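Long-range contact in superoxide dismutase [Fe] (Aquifex pyrophilus, PDB 1COJ), which converts superoxide radicals to hydrogen peroxide and molecular oxygen with the help of one iron ion per subunit: residues Arg126-Leu131 with Val161-Glu166. Residues are numbered along the deposited sequence; the frame is centred on the assembly and turned at random.
With FE (Fe (III) ion), chain B.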
ATOM      1  N   ARG A 126      -0.930   5.489 -10.921  1.00  6.63           N
ATOM      2  CA  ARG A 126       0.483   5.159 -10.981  1.00  7.21           C
ATOM      3  C   ARG A 126       0.861   3.811 -11.576  1.00  7.23           C
ATOM      4  O   ARG A 126       2.048   3.550 -11.787  1.00  9.78           O
ATOM      5  CB  ARG A 126       1.075   5.305  -9.579  1.00  5.56           C
ATOM      6  CG  ARG A 126       0.762   6.664  -8.959  1.00  6.91           C
ATOM      7  CD  ARG A 126       1.027   6.722  -7.459  1.00  7.76           C
ATOM      8  NE  ARG A 126       0.568   8.001  -6.914  1.00  8.63           N
ATOM      9  CZ  ARG A 126       0.486   8.292  -5.618  1.00  8.50           C
ATOM     10  NH1 ARG A 126       0.830   7.401  -4.699  1.00  6.31           N
ATOM     11  NH2 ARG A 126       0.043   9.483  -5.241  1.00  6.98           N
ATOM     12  N   GLY A 127      -0.131   2.971 -11.855  1.00  7.57           N
ATOM     13  CA  GLY A 127       0.152   1.660 -12.408  1.00  7.68           C
ATOM     14  C   GLY A 127      -0.566   1.276 -13.689  1.00  8.10           C
ATOM     15  O   GLY A 127       0.081   0.944 -14.688  1.00  8.11           O
ATOM     16  N   TRP A 128      -1.897   1.272 -13.653  1.00  9.22           N
ATOM     17  CA  TRP A 128      -2.712   0.892 -14.811  1.00  9.07           C
ATOM     18  C   TRP A 128      -4.062   1.601 -14.801  1.00  8.29           C
ATOM     19  O   TRP A 128      -4.511   2.087 -13.764  1.00  9.34           O
ATOM     20  CB  TRP A 128      -3.012  -0.621 -14.791  1.00  7.78           C
ATOM     21  CG  TRP A 128      -1.819  -1.532 -14.762  1.00  8.49           C
ATOM     22  CD1 TRP A 128      -1.079  -1.873 -13.670  1.00  9.16           C
ATOM     23  CD2 TRP A 128      -1.231  -2.222 -15.873  1.00  8.52           C
ATOM     24  NE1 TRP A 128      -0.068  -2.722 -14.031  1.00  8.90           N
ATOM     25  CE2 TRP A 128      -0.139  -2.957 -15.382  1.00  8.29           C
ATOM     26  CE3 TRP A 128      -1.529  -2.286 -17.241  1.00  8.57           C
ATOM     27  CZ2 TRP A 128       0.666  -3.761 -16.204  1.00  9.01           C
ATOM     28  CZ3 TRP A 128      -0.731  -3.086 -18.066  1.00  7.44           C
ATOM     29  CH2 TRP A 128       0.352  -3.810 -17.541  1.00  8.29           C
ATOM     30  N   ALA A 129      -4.710   1.627 -15.956  1.00  6.42           N
ATOM     31  CA  ALA A 129      -6.045   2.194 -16.108  1.00  9.13           C
ATOM     32  C   ALA A 129      -6.778   1.097 -16.877  1.00 11.28           C
ATOM     33  O   ALA A 129      -6.332   0.680 -17.952  1.00 13.86           O
ATOM     34  CB  ALA A 129      -6.008   3.483 -16.909  1.00  8.12           C
ATOM     35  N   ILE A 130      -7.860   0.586 -16.301  1.00 10.90           N
ATOM     36  CA  ILE A 130      -8.612  -0.497 -16.920  1.00 10.25           C
ATOM     37  C   ILE A 130     -10.095  -0.220 -17.142  1.00 11.12           C
ATOM     38  O   ILE A 130     -10.755   0.377 -16.291  1.00  9.93           O
ATOM     39  CB  ILE A 130      -8.508  -1.784 -16.055  1.00 10.61           C
ATOM     40  CG1 ILE A 130      -7.046  -2.208 -15.903  1.00 12.26           C
ATOM     41  CG2 ILE A 130      -9.307  -2.923 -16.681  1.00 10.51           C
ATOM     42  CD1 ILE A 130      -6.830  -3.396 -14.981  1.00 14.50           C
ATOM     43  N   LEU A 131     -10.592  -0.587 -18.321  1.00  9.24           N
ATOM     44  CA  LEU A 131     -12.016  -0.480 -18.625  1.00 10.40           C
ATOM     45  C   LEU A 131     -12.445  -1.937 -18.622  1.00  9.24           C
ATOM     46  O   LEU A 131     -11.898  -2.743 -19.382  1.00 10.95           O
ATOM     47  CB  LEU A 131     -12.288   0.111 -20.016  1.00 10.83           C
ATOM     48  CG  LEU A 131     -13.772   0.033 -20.429  1.00 13.34           C
ATOM     49  CD1 LEU A 131     -14.625   0.950 -19.555  1.00 11.00           C
ATOM     50  CD2 LEU A 131     -13.951   0.400 -21.890  1.00 13.11           C
ATOM     51  N   VAL A 161      -6.827  -2.333 -21.314  1.00 10.25           N
ATOM     52  CA  VAL A 161      -5.823  -2.188 -20.263  1.00 10.56           C
ATOM     53  C   VAL A 161      -4.685  -1.263 -20.701  1.00 11.46           C
ATOM     54  O   VAL A 161      -4.015  -1.523 -21.702  1.00 12.90           O
ATOM     55  CB  VAL A 161      -5.235  -3.573 -19.879  1.00 10.92           C
ATOM     56  CG1 VAL A 161      -4.193  -3.428 -18.801  1.00 13.10           C
ATOM     57  CG2 VAL A 161      -6.342  -4.502 -19.409  1.00 10.91           C
ATOM     58  N   ILE A 162      -4.474  -0.184 -19.955  1.00  9.86           N
ATOM     59  CA  ILE A 162      -3.415   0.769 -20.267  1.00 10.03           C
ATOM     60  C   ILE A 162      -2.358   0.755 -19.170  1.00  9.45           C
ATOM     61  O   ILE A 162      -2.662   0.973 -17.994  1.00 10.38           O
ATOM     62  CB  ILE A 162      -3.947   2.221 -20.397  1.00  9.67           C
ATOM     63  CG1 ILE A 162      -5.153   2.275 -21.337  1.00 13.60           C
ATOM     64  CG2 ILE A 162      -2.838   3.140 -20.919  1.00 11.47           C
ATOM     65  CD1 ILE A 162      -5.747   3.670 -21.500  1.00 15.34           C
ATOM     66  N   ASP A 163      -1.121   0.476 -19.561  1.00  9.06           N
ATOM     67  CA  ASP A 163       0.004   0.446 -18.638  1.00  9.86           C
ATOM     68  C   ASP A 163       0.481   1.881 -18.411  1.00 12.07           C
ATOM     69  O   ASP A 163       0.824   2.573 -19.371  1.00 13.05           O
ATOM     70  CB  ASP A 163       1.149  -0.375 -19.242  1.00  9.06           C
ATOM     71  CG  ASP A 163       2.253  -0.675 -18.243  1.00 14.18           C
ATOM     72  OD1 ASP A 163       2.174  -0.207 -17.088  1.00 12.17           O
ATOM     73  OD2 ASP A 163       3.187  -1.418 -18.598  1.00 15.60           O
ATOM     74  N   THR A 164       0.497   2.335 -17.159  1.00  9.99           N
ATOM     75  CA  THR A 164       0.962   3.686 -16.871  1.00 10.35           C
ATOM     76  C   THR A 164       2.280   3.686 -16.102  1.00 10.48           C
ATOM     77  O   THR A 164       2.724   4.723 -15.619  1.00 12.53           O
ATOM     78  CB  THR A 164      -0.107   4.552 -16.142  1.00  9.49           C
ATOM     79  OG1 THR A 164      -0.414   3.985 -14.866  1.00 13.07           O
ATOM     80  CG2 THR A 164      -1.377   4.646 -16.970  1.00  9.22           C
ATOM     81  N   TYR A 165       2.893   2.512 -15.957  1.00 11.13           N
ATOM     82  CA  TYR A 165       4.190   2.419 -15.289  1.00  9.89           C
ATOM     83  C   TYR A 165       5.137   3.226 -16.158  1.00 11.04           C
ATOM     84  O   TYR A 165       5.015   3.219 -17.384  1.00 10.95           O
ATOM     85  CB  TYR A 165       4.697   0.980 -15.245  1.00  9.81           C
ATOM     86  CG  TYR A 165       4.318   0.202 -14.004  1.00 10.78           C
ATOM     87  CD1 TYR A 165       5.289  -0.171 -13.073  1.00 11.88           C
ATOM     88  CD2 TYR A 165       2.998  -0.195 -13.774  1.00 11.13           C
ATOM     89  CE1 TYR A 165       4.960  -0.926 -11.940  1.00 13.53           C
ATOM     90  CE2 TYR A 165       2.654  -0.951 -12.641  1.00 10.77           C
ATOM     91  CZ  TYR A 165       3.641  -1.314 -11.728  1.00 11.99           C
ATOM     92  OH  TYR A 165       3.322  -2.086 -10.622  1.00 11.38           O
ATOM     93  N   GLU A 166       6.116   3.868 -15.538  1.00 12.34           N
ATOM     94  CA  GLU A 166       7.066   4.693 -16.273  1.00 13.34           C
ATOM     95  C   GLU A 166       7.839   3.964 -17.367  1.00 13.16           C
ATOM     96  O   GLU A 166       8.144   4.551 -18.402  1.00 13.48           O
ATOM     97  CB  GLU A 166       8.014   5.389 -15.301  1.00 12.66           C
ATOM     98  CG  GLU A 166       7.270   6.327 -14.374  1.00 14.64           C
ATOM     99  CD  GLU A 166       8.158   7.027 -13.370  1.00 18.39           C
ATOM    100  OE1 GLU A 166       9.125   6.415 -12.866  1.00 15.97           O
ATOM    101  OE2 GLU A 166       7.867   8.204 -13.070  1.00 19.53           O
TER
HETATM  102 FE    FE B 213       4.639  -2.511 -17.886  0.55 20.15          FE
HETATM  103  O   HOH W   1       3.843   5.374 -13.017  1.00 11.03           O
HETATM  104  O   HOH W   2       3.818  -2.334 -16.070  1.00 13.62           O
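Trp128 lays its indole over the carboxylate of Asp163, the two planes only 10° apart, with CH2 3.7 Å from Asp163 CG and CZ3 3.5 Å from Asp163 CB. CG of Trp128 stands beside its own backbone N (chi1 -57°), which swings the six-membered ring across the neighbouring strand, where CE3 also meets Val161 CG1. At the pyrrole end NE1 comes 3.5 Å from Tyr165 CE2; the two rings meet obliquely, planes at 62°. His148 accepts from NE1 and stacks on Tyr165, while His81 meets the indole edge-to-face. The carboxylate beneath divides its work: OD2 binds the iron at 1.9 Å, whereas OD1 takes the N-H of Tyr165, from above the carboxylate plane, in an Asx turn, and a weak bond from the iron-bound water. Behind this layer the antiparallel strands 128-131 and 161-163 are tied by Ala129, whose N and O bond Ile162 O and N; Thr164 N to Gly127 O (2.9 Å) extends the ladder past the strand end. On the opposite face Ala129 CB packs against Ile162 CB and helix 111-124. A water bridges Arg126 O and Thr164 O. An alanine in place of Trp128 would probably open a gap above the carboxylate and leave His148 without its indole N-H. His27 and His81 of the alpha-hairpin domain, His167 of the C-terminal domain and the water complete the iron site, which joins the two domains; with OD2 on the metal and OD1 on the backbone N-H, the Asp163 carboxylate is held against rotation, its face against the indole.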